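Beta-1,4-mannanase (Aplysia kurodai, PDB 3VUP) hydrolyses the beta-1,4-mannosidic backbone of mannans, probably to digest algal food, using a TIM-barrel glycoside hydrolase fold. Local coordinates at residues G165-D170 / Y195-I200; E175-T180 / L245-G250; G21-M26 / N42-E47. One frame throughout, in Å; residues are numbered along the deposited sequence.

Contact 1: G165-D170 / Y195-I200; sequences GMMIPD and YLYQDI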
loop_
_atom_site.group_PDB
_atom_site.type_symbol
_atom_site.label_atom_id
_atom_site.label_comp_id
_atom_site.label_asym_id
_atom_site.label_seq_id
_atom_site.Cartn_x
_atom_site.Cartn_y
_atom_site.Cartn_z
ATOM N N GLY A 165 -5.466 0.459 12.127
ATOM C CA GLY A 165 -4.754 0.298 13.381
ATOM C C GLY A 165 -5.092 1.357 14.412
ATOM O O GLY A 165 -5.052 1.094 15.613
ATOM N N MET A 166 -5.428 2.556 13.948
ATOM C CA MET A 166 -5.743 3.649 14.860
ATOM C C MET A 166 -7.107 4.296 14.629
ATOM O O MET A 166 -7.382 5.365 15.164
ATOM C CB MET A 166 -4.629 4.697 14.837
ATOM C CG MET A 166 -3.319 4.188 15.447
ATOM S SD MET A 166 -2.037 5.433 15.700
ATOM C CE MET A 166 -1.480 5.668 14.024
ATOM N N MET A 167 -7.979 3.639 13.874
ATOM C CA MET A 167 -9.338 4.146 13.714
ATOM C C MET A 167 -10.202 3.753 14.906
ATOM O O MET A 167 -10.078 2.641 15.427
ATOM C CB MET A 167 -9.976 3.617 12.431
ATOM C CG MET A 167 -9.246 3.984 11.149
ATOM S SD MET A 167 -8.804 5.725 10.947
ATOM C CE MET A 167 -10.424 6.495 10.861
ATOM N N ILE A 168 -11.079 4.657 15.327
ATOM C CA ILE A 168 -12.012 4.360 16.406
ATOM C C ILE A 168 -13.128 3.469 15.867
ATOM O O ILE A 168 -13.869 3.879 14.973
ATOM C CB ILE A 168 -12.623 5.648 16.980
ATOM C CG1 ILE A 168 -11.520 6.559 17.522
ATOM C CG2 ILE A 168 -13.642 5.303 18.060
ATOM C CD1 ILE A 168 -11.965 7.987 17.780
ATOM N N PRO A 169 -13.247 2.239 16.389
ATOM C CA PRO A 169 -14.301 1.327 15.943
ATOM C C PRO A 169 -15.589 1.579 16.719
ATOM O O PRO A 169 -15.566 2.234 17.764
ATOM C CB PRO A 169 -13.730 -0.034 16.319
ATOM C CG PRO A 169 -13.019 0.244 17.615
ATOM C CD PRO A 169 -12.423 1.631 17.453
ATOM N N ASP A 170 -16.698 1.051 16.219
ATOM C CA ASP A 170 -17.988 1.142 16.899
ATOM C C ASP A 170 -18.417 2.583 17.172
ATOM O O ASP A 170 -18.962 2.888 18.233
ATOM C CB ASP A 170 -17.996 0.321 18.195
ATOM C CG ASP A 170 -19.399 0.040 18.689
ATOM O OD1 ASP A 170 -19.558 -0.258 19.893
ATOM O OD2 ASP A 170 -20.341 0.129 17.868
ATOM N N TYR A 195 -8.552 7.907 15.619
ATOM C CA TYR A 195 -9.036 8.744 14.516
ATOM C C TYR A 195 -10.472 8.484 14.075
ATOM O O TYR A 195 -10.982 7.362 14.168
ATOM C CB TYR A 195 -8.110 8.627 13.301
ATOM C CG TYR A 195 -6.700 9.033 13.644
ATOM C CD1 TYR A 195 -6.413 10.342 13.996
ATOM C CD2 TYR A 195 -5.662 8.109 13.650
ATOM C CE1 TYR A 195 -5.137 10.715 14.340
ATOM C CE2 TYR A 195 -4.382 8.477 13.993
ATOM C CZ TYR A 195 -4.123 9.778 14.339
ATOM O OH TYR A 195 -2.841 10.139 14.683
ATOM N N LEU A 196 -11.103 9.556 13.595
ATOM C CA LEU A 196 -12.406 9.497 12.942
ATOM C C LEU A 196 -12.239 9.464 11.424
ATOM O O LEU A 196 -11.243 9.972 10.871
ATOM C CB LEU A 196 -13.280 10.684 13.359
ATOM C CG LEU A 196 -13.684 10.760 14.835
ATOM C CD1 LEU A 196 -14.617 11.941 15.091
ATOM C CD2 LEU A 196 -14.323 9.454 15.278
ATOM N N TYR A 197 -13.213 8.865 10.747
ATOM C CA TYR A 197 -13.074 8.624 9.313
ATOM C C TYR A 197 -13.078 9.881 8.464
ATOM O O TYR A 197 -12.435 9.894 7.426
ATOM C CB TYR A 197 -14.062 7.576 8.773
ATOM C CG TYR A 197 -13.389 6.232 8.607
ATOM C CD1 TYR A 197 -12.584 5.960 7.510
ATOM C CD2 TYR A 197 -13.514 5.257 9.573
ATOM C CE1 TYR A 197 -11.933 4.733 7.374
ATOM C CE2 TYR A 197 -12.876 4.034 9.450
ATOM C CZ TYR A 197 -12.089 3.772 8.347
ATOM O OH TYR A 197 -11.460 2.554 8.250
ATOM N N GLN A 198 -13.773 10.937 8.871
ATOM C CA GLN A 198 -13.729 12.121 8.020
ATOM C C GLN A 198 -12.286 12.631 7.888
ATOM O O GLN A 198 -11.852 13.011 6.794
ATOM C CB GLN A 198 -14.666 13.224 8.514
ATOM C CG GLN A 198 -14.777 14.393 7.542
ATOM C CD GLN A 198 -15.768 15.448 7.999
ATOM O OE1 GLN A 198 -16.481 15.258 8.982
ATOM N NE2 GLN A 198 -15.806 16.572 7.291
ATOM N N ASP A 199 -11.535 12.611 8.989
ATOM C CA ASP A 199 -10.148 13.054 8.957
ATOM C C ASP A 199 -9.276 12.142 8.100
ATOM O O ASP A 199 -8.496 12.631 7.278
ATOM C CB ASP A 199 -9.550 13.137 10.363
ATOM C CG ASP A 199 -10.100 14.287 11.178
ATOM O OD1 ASP A 199 -10.436 15.345 10.615
ATOM O OD2 ASP A 199 -10.173 14.129 12.408
ATOM N N ILE A 200 -9.380 10.826 8.281
ATOM C CA ILE A 200 -8.527 9.923 7.510
ATOM C C ILE A 200 -8.900 9.938 6.030
ATOM O O ILE A 200 -8.025 9.859 5.167
ATOM C CB ILE A 200 -8.494 8.466 8.069
ATOM C CG1 ILE A 200 -7.159 7.798 7.732
ATOM C CG2 ILE A 200 -9.647 7.621 7.536
ATOM C CD1 ILE A 200 -5.966 8.366 8.476
HETATM O O HOH W 1 -13.465 6.084 13.323
#

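Contact 2: E175-T180 / L245-G250; sequences EKCYDT and LRLAGG. With SO4 (sulfate ion), chain I.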
loop_
_atom_site.group_PDB
_atom_site.type_symbol
_atom_site.label_atom_id
_atom_site.label_comp_id
_atom_site.label_asym_id
_atom_site.label_seq_id
_atom_site.Cartn_x
_atom_site.Cartn_y
_atom_site.Cartn_z
ATOM N N GLU A 175 -23.410 9.895 8.696
ATOM C CA GLU A 175 -22.892 9.650 7.361
ATOM C C GLU A 175 -22.248 8.265 7.313
ATOM O O GLU A 175 -21.304 7.978 8.051
ATOM C CB GLU A 175 -21.891 10.743 6.981
ATOM C CG GLU A 175 -21.033 10.441 5.758
ATOM C CD GLU A 175 -21.838 10.100 4.517
ATOM O OE1 GLU A 175 -22.695 10.917 4.107
ATOM O OE2 GLU A 175 -21.595 9.013 3.944
ATOM N N LYS A 176 -22.774 7.412 6.435
ATOM C CA LYS A 176 -22.300 6.041 6.289
ATOM C C LYS A 176 -20.789 5.969 6.079
ATOM O O LYS A 176 -20.124 5.095 6.639
ATOM C CB LYS A 176 -23.039 5.363 5.131
ATOM C CG LYS A 176 -22.559 3.959 4.792
ATOM C CD LYS A 176 -23.407 3.333 3.682
ATOM C CE LYS A 176 -22.825 2.005 3.210
ATOM N NZ LYS A 176 -21.673 2.174 2.275
ATOM N N CYS A 177 -20.234 6.887 5.291
ATOM C CA CYS A 177 -18.796 6.870 5.042
ATOM C C CYS A 177 -17.953 6.989 6.303
ATOM O O CYS A 177 -16.780 6.602 6.288
ATOM C CB CYS A 177 -18.393 7.999 4.093
ATOM S SG CYS A 177 -19.020 7.837 2.427
ATOM N N TYR A 178 -18.527 7.546 7.370
ATOM C CA TYR A 178 -17.765 7.785 8.596
ATOM C C TYR A 178 -18.119 6.826 9.736
ATOM O O TYR A 178 -17.407 6.762 10.734
ATOM C CB TYR A 178 -17.957 9.230 9.081
ATOM C CG TYR A 178 -17.734 10.308 8.030
ATOM C CD1 TYR A 178 -16.856 10.119 6.965
ATOM C CD2 TYR A 178 -18.409 11.520 8.105
ATOM C CE1 TYR A 178 -16.666 11.104 6.004
ATOM C CE2 TYR A 178 -18.222 12.513 7.156
ATOM C CZ TYR A 178 -17.347 12.300 6.106
ATOM O OH TYR A 178 -17.154 13.276 5.147
ATOM N N ASP A 179 -19.217 6.093 9.592
ATOM C CA ASP A 179 -19.728 5.235 10.655
ATOM C C ASP A 179 -18.891 3.961 10.753
ATOM O O ASP A 179 -18.656 3.309 9.740
ATOM C CB ASP A 179 -21.178 4.887 10.326
ATOM C CG ASP A 179 -21.824 4.021 11.376
ATOM O OD1 ASP A 179 -22.656 4.552 12.144
ATOM O OD2 ASP A 179 -21.502 2.812 11.431
ATOM N N THR A 180 -18.462 3.593 11.964
ATOM C CA THR A 180 -17.639 2.395 12.126
ATOM C C THR A 180 -18.320 1.340 12.990
ATOM O O THR A 180 -17.661 0.456 13.542
ATOM C CB THR A 180 -16.244 2.717 12.685
ATOM O OG1 THR A 180 -16.386 3.343 13.963
ATOM C CG2 THR A 180 -15.494 3.646 11.753
ATOM N N LEU A 245 -14.278 9.185 -0.358
ATOM C CA LEU A 245 -13.082 10.016 -0.393
ATOM C C LEU A 245 -13.418 11.431 -0.864
ATOM O O LEU A 245 -12.986 12.419 -0.262
ATOM C CB LEU A 245 -12.021 9.383 -1.287
ATOM C CG LEU A 245 -11.405 8.111 -0.703
ATOM C CD1 LEU A 245 -10.800 7.262 -1.802
ATOM C CD2 LEU A 245 -10.348 8.468 0.303
ATOM N N ARG A 246 -14.194 11.532 -1.944
ATOM C CA ARG A 246 -14.591 12.835 -2.469
ATOM C C ARG A 246 -15.475 13.593 -1.480
ATOM O O ARG A 246 -15.379 14.817 -1.361
ATOM C CB ARG A 246 -15.304 12.682 -3.814
ATOM C CG ARG A 246 -14.400 12.208 -4.938
ATOM C CD ARG A 246 -15.202 11.857 -6.180
ATOM N NE ARG A 246 -14.316 11.489 -7.273
ATOM C CZ ARG A 246 -14.631 10.643 -8.245
ATOM N NH1 ARG A 246 -15.829 10.062 -8.270
ATOM N NH2 ARG A 246 -13.742 10.380 -9.194
ATOM N N LEU A 247 -16.335 12.877 -0.768
ATOM C CA LEU A 247 -17.187 13.530 0.221
ATOM C C LEU A 247 -16.333 14.186 1.297
ATOM O O LEU A 247 -16.548 15.335 1.671
ATOM C CB LEU A 247 -18.145 12.523 0.862
ATOM C CG LEU A 247 -19.024 13.101 1.971
ATOM C CD1 LEU A 247 -20.032 14.084 1.411
ATOM C CD2 LEU A 247 -19.729 11.980 2.694
ATOM N N ALA A 248 -15.352 13.446 1.794
ATOM C CA ALA A 248 -14.550 13.909 2.923
ATOM C C ALA A 248 -13.597 15.039 2.558
ATOM O O ALA A 248 -13.381 15.954 3.354
ATOM C CB ALA A 248 -13.767 12.761 3.511
ATOM N N GLY A 249 -13.007 14.962 1.368
ATOM C CA GLY A 249 -11.966 15.899 0.980
ATOM C C GLY A 249 -12.275 16.858 -0.156
ATOM O O GLY A 249 -11.591 17.870 -0.312
ATOM N N GLY A 250 -13.273 16.529 -0.971
ATOM C CA GLY A 250 -13.707 17.410 -2.040
ATOM C C GLY A 250 -12.888 17.406 -3.317
ATOM O O GLY A 250 -13.223 18.123 -4.250
HETATM S S SO4 I . -19.189 11.000 -6.104
HETATM O O1 SO4 I . -18.564 12.143 -5.437
HETATM O O2 SO4 I . -18.183 9.982 -6.405
HETATM O O3 SO4 I . -20.233 10.452 -5.246
HETATM O O4 SO4 I . -19.780 11.449 -7.360
#

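Contact 3: G21-M26 / N42-E47; sequences GNLPWM and NRIEPE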
loop_
_atom_site.group_PDB
_atom_site.type_symbol
_atom_site.label_atom_id
_atom_site.label_comp_id
_atom_site.label_asym_id
_atom_site.label_seq_id
_atom_site.Cartn_x
_atom_site.Cartn_y
_atom_site.Cartn_z
ATOM N N GLY A 21 6.297 -9.399 -3.253
ATOM C CA GLY A 21 6.251 -9.300 -1.817
ATOM C C GLY A 21 6.534 -7.917 -1.287
ATOM O O GLY A 21 6.823 -6.975 -2.034
ATOM N N ASN A 22 6.426 -7.820 0.031
ATOM C CA ASN A 22 6.782 -6.637 0.793
ATOM C C ASN A 22 8.209 -6.784 1.279
ATOM O O ASN A 22 8.509 -7.758 1.974
ATOM C CB ASN A 22 5.896 -6.538 2.033
ATOM C CG ASN A 22 4.462 -6.204 1.717
ATOM O OD1 ASN A 22 4.064 -5.052 1.822
ATOM N ND2 ASN A 22 3.662 -7.216 1.370
ATOM N N LEU A 23 9.069 -5.828 0.943
ATOM C CA LEU A 23 10.458 -5.865 1.385
ATOM C C LEU A 23 10.621 -6.215 2.881
ATOM O O LEU A 23 11.316 -7.174 3.195
ATOM C CB LEU A 23 11.168 -4.562 1.007
ATOM C CG LEU A 23 12.650 -4.478 1.351
ATOM C CD1 LEU A 23 13.438 -5.472 0.513
ATOM C CD2 LEU A 23 13.155 -3.061 1.134
ATOM N N PRO A 24 9.973 -5.470 3.805
ATOM C CA PRO A 24 9.139 -4.275 3.627
ATOM C C PRO A 24 9.927 -2.987 3.845
ATOM O O PRO A 24 9.416 -1.900 3.578
ATOM C CB PRO A 24 8.073 -4.434 4.711
ATOM C CG PRO A 24 8.627 -5.409 5.703
ATOM C CD PRO A 24 9.955 -5.912 5.212
ATOM N N TRP A 25 11.155 -3.140 4.335
ATOM C CA TRP A 25 12.093 -2.061 4.604
ATOM C C TRP A 25 13.431 -2.752 4.799
ATOM O O TRP A 25 13.495 -3.979 4.904
ATOM C CB TRP A 25 11.710 -1.289 5.883
ATOM C CG TRP A 25 11.431 -2.173 7.048
ATOM C CD1 TRP A 25 12.341 -2.874 7.794
ATOM C CD2 TRP A 25 10.143 -2.497 7.575
ATOM N NE1 TRP A 25 11.694 -3.609 8.759
ATOM C CE2 TRP A 25 10.343 -3.393 8.648
ATOM C CE3 TRP A 25 8.838 -2.111 7.252
ATOM C CZ2 TRP A 25 9.285 -3.907 9.398
ATOM C CZ3 TRP A 25 7.786 -2.627 7.996
ATOM C CH2 TRP A 25 8.018 -3.519 9.054
ATOM N N MET A 26 14.496 -1.965 4.866
ATOM C CA MET A 26 15.789 -2.497 5.270
ATOM C C MET A 26 16.096 -2.006 6.683
ATOM O O MET A 26 16.187 -2.805 7.619
ATOM C CB MET A 26 16.884 -2.120 4.278
ATOM C CG MET A 26 18.224 -2.798 4.568
ATOM S SD MET A 26 18.160 -4.596 4.718
ATOM C CE MET A 26 17.468 -5.030 3.118
ATOM N N ASN A 42 23.163 -1.310 -0.866
ATOM C CA ASN A 42 23.890 -2.566 -1.019
ATOM C C ASN A 42 23.168 -3.765 -0.403
ATOM O O ASN A 42 23.459 -4.903 -0.746
ATOM C CB ASN A 42 25.326 -2.465 -0.484
ATOM C CG ASN A 42 25.384 -2.352 1.027
ATOM O OD1 ASN A 42 24.529 -1.720 1.651
ATOM N ND2 ASN A 42 26.402 -2.963 1.626
ATOM N N ARG A 43 22.222 -3.504 0.495
ATOM C CA ARG A 43 21.382 -4.568 1.040
ATOM C C ARG A 43 20.014 -4.661 0.361
ATOM O O ARG A 43 19.429 -5.743 0.279
ATOM C CB ARG A 43 21.213 -4.412 2.552
ATOM C CG ARG A 43 22.489 -4.668 3.334
ATOM C CD ARG A 43 22.244 -4.562 4.826
ATOM N NE ARG A 43 22.005 -3.184 5.241
ATOM C CZ ARG A 43 21.348 -2.836 6.344
ATOM N NH1 ARG A 43 20.847 -3.767 7.149
ATOM N NH2 ARG A 43 21.185 -1.553 6.638
ATOM N N ILE A 44 19.507 -3.535 -0.127
ATOM C CA ILE A 44 18.206 -3.531 -0.787
ATOM C C ILE A 44 18.288 -4.067 -2.216
ATOM O O ILE A 44 17.432 -4.842 -2.647
ATOM C CB ILE A 44 17.552 -2.138 -0.755
ATOM C CG1 ILE A 44 17.225 -1.758 0.686
ATOM C CG2 ILE A 44 16.290 -2.116 -1.614
ATOM C CD1 ILE A 44 16.757 -0.337 0.852
ATOM N N GLU A 45 19.318 -3.668 -2.951
ATOM C CA GLU A 45 19.443 -4.148 -4.326
ATOM C C GLU A 45 19.430 -5.691 -4.452
ATOM O O GLU A 45 18.721 -6.222 -5.308
ATOM C CB GLU A 45 20.638 -3.507 -5.048
ATOM C CG GLU A 45 20.762 -3.967 -6.485
ATOM C CD GLU A 45 21.708 -3.123 -7.313
ATOM O OE1 GLU A 45 22.346 -2.199 -6.759
ATOM O OE2 GLU A 45 21.810 -3.397 -8.528
ATOM N N PRO A 46 20.178 -6.413 -3.587
ATOM C CA PRO A 46 20.095 -7.880 -3.667
ATOM C C PRO A 46 18.686 -8.429 -3.442
ATOM O O PRO A 46 18.379 -9.498 -3.968
ATOM C CB PRO A 46 21.035 -8.346 -2.552
ATOM C CG PRO A 46 22.042 -7.266 -2.462
ATOM C CD PRO A 46 21.282 -5.985 -2.706
ATOM N N GLU A 47 17.849 -7.731 -2.684
ATOM C CA GLU A 47 16.476 -8.182 -2.509
ATOM C C GLU A 47 15.686 -8.054 -3.809
ATOM O O GLU A 47 14.844 -8.894 -4.113
ATOM C CB GLU A 47 15.794 -7.444 -1.357
ATOM C CG GLU A 47 16.474 -7.675 -0.018
ATOM C CD GLU A 47 16.410 -9.120 0.448
ATOM O OE1 GLU A 47 15.459 -9.844 0.073
ATOM O OE2 GLU A 47 17.320 -9.534 1.198
#

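Contact 1: G165-D170 / Y195-I200
Met167 and Tyr195 are joined by a single beta bridge in the long loop that links barrel strand 157-161 to helix 197-214 of the TIM barrel. Two backbone bonds fasten it: Tyr195 N gives its hydrogen to Met166 O (2.8 Å), and Ile168 N gives its own to Tyr195 O almost straight (2.9 Å, 174° at the hydrogen). The tight part lies around Met167. Its chain, bent at chi2 and chi3 (-49° and -65°), brings the methyl CE to the first turn of the helix, where it sits over the centre of the Tyr197 ring as a CH-pi contact, 3.6 Å from Tyr197 CD2. SD lies farther above the same face and touches Tyr195 CB. Tyr197 bonds through OH to Tyr240 and its ring stacks with His239; a serine in its place would probably leave the Met167 methyl without the face it rests on and Tyr240 without this partner. The looser side is carried by Ile168, partly exposed, and Leu196, exposed; here the side-chain contact comes down to Ile168 CD1 against Leu196 CD2 (3.7 Å). A water near the Tyr197 ring donates to both Ile168 O, at 2.8 Å, and Tyr195 O, at 2.9 Å.

Contact 2: E175-T180 / L245-G250
Glu175 and Tyr178 belong to a turn of loop that faces the last turn of helix 242-249 at Leu247 and Ala248, with no backbone bond across and the nearest CA atoms, those of Cys177 and Leu247, 8.4 Å apart. The turn holds itself together: Tyr178 N bonds to Glu175 O, and Cys177 N reaches back to Glu175 OE2 (2.9 Å, 170° at the hydrogen), meeting that oxygen on its anti side. This bond fixes the carboxylate against the backbone. Leu247 comes from the opposite direction and sets its methyl CD2 against the carboxylate, 3.4 Å from Glu175 CD, so from the helix side the acid meets a methyl, its hydrogen bond coming from Cys177 N of its own turn. CG of Leu247 stands anti to the backbone N (chi1 177°), which carries the isobutyl group out from the helix toward the turn. The same CD2 passes 4.2 Å from Cys177 SG. Tyr178 slants across Leu247, and it is the hydroxyl end that reaches the helix: OH lies 3.5 Å from Ala248 CA and 3.7 Å from Leu247 CG, both van der Waals contacts. Glu175 CG covers one face of the Tyr178 ring near its rim. Arg246 points another way, its chain extended from CG to NE, and NH1 donates to O2 of a sulfate, probably from the crystallisation liquor, at the guanidinium edge (3.0 Å); His243 also binds this ion, while Arg246 NE bonds to Gln252 O. The covalent tie is the disulfide between Cys177 and Cys244, which lies in the same helix just before Leu245. The arrangement is that of a surface loop of the TIM barrel tied by a disulfide to helix 242-249, with thin side-chain packing beside the bond.

Contact 3: G21-M26 / N42-E47
Strand 18-22, helix 36-53 and strand 58-65 form the first beta-alpha-beta unit of the TIM barrel, and here Leu23 and Met26, just past the first strand, pack against the helix. Met26 carries most of the contact. Its CB lies 3.6 Å from Ile44 CG1, and beyond it CG sits over the centre of the Arg43 guanidinium, 3.6 Å from CZ, so that the methylene lies over one face of the flat cation. The sulfur runs on beside the arginine, SD being 3.7 Å from both NH1 and CB of Arg43. With chi2 and chi3 both near +55°, the methionine chain folds back and brings CE to 3.5 Å from Arg43 O. Deeper in, the Leu23 and Glu47 side chains cross at about a right angle, Leu23 CD1 touching Glu47 CB at 3.6 Å, while Leu23 CD2 makes a longer contact with Ile44 CG2. Val325 of helix 324-338 touches Leu23, Met26 and Glu47 alike, closing the group from a neighbouring helix. The charged ends find their partners beyond this packing: Glu47 OE2 forms a salt bridge with Lys50, and Arg43 NH2 makes a weak hydrogen bond to Ser27. No hydrogen bond crosses between the two segments; their direct contact is therefore van der Waals in character, the arginine offering its flat face and backbone O and the glutamate its methylenes.

Overall arrangement
Contacts 1 and 2 share one long loop between strand 157-161 and helix 197-214 and touch directly: Thr180 OG1 lies 2.8 Å from Ile168 O, and Asp170 N lies 2.9 Å from Thr180 O. Their centres are 11 Å apart, and their segments alternate along the chain. Contact 1 is mostly buried and mixes backbone bonds with methionine-aromatic packing, whereas contact 2 lies at the surface and depends on a disulfide beside thin side-chain contacts. Contact 3 is also largely buried but has no hydrogen bond across it; it joins the loop just past strand 18-22 to the helix of the same beta-alpha-beta unit. It lies across the chain's centre from both, its centre about 31 Å from that of contact 1.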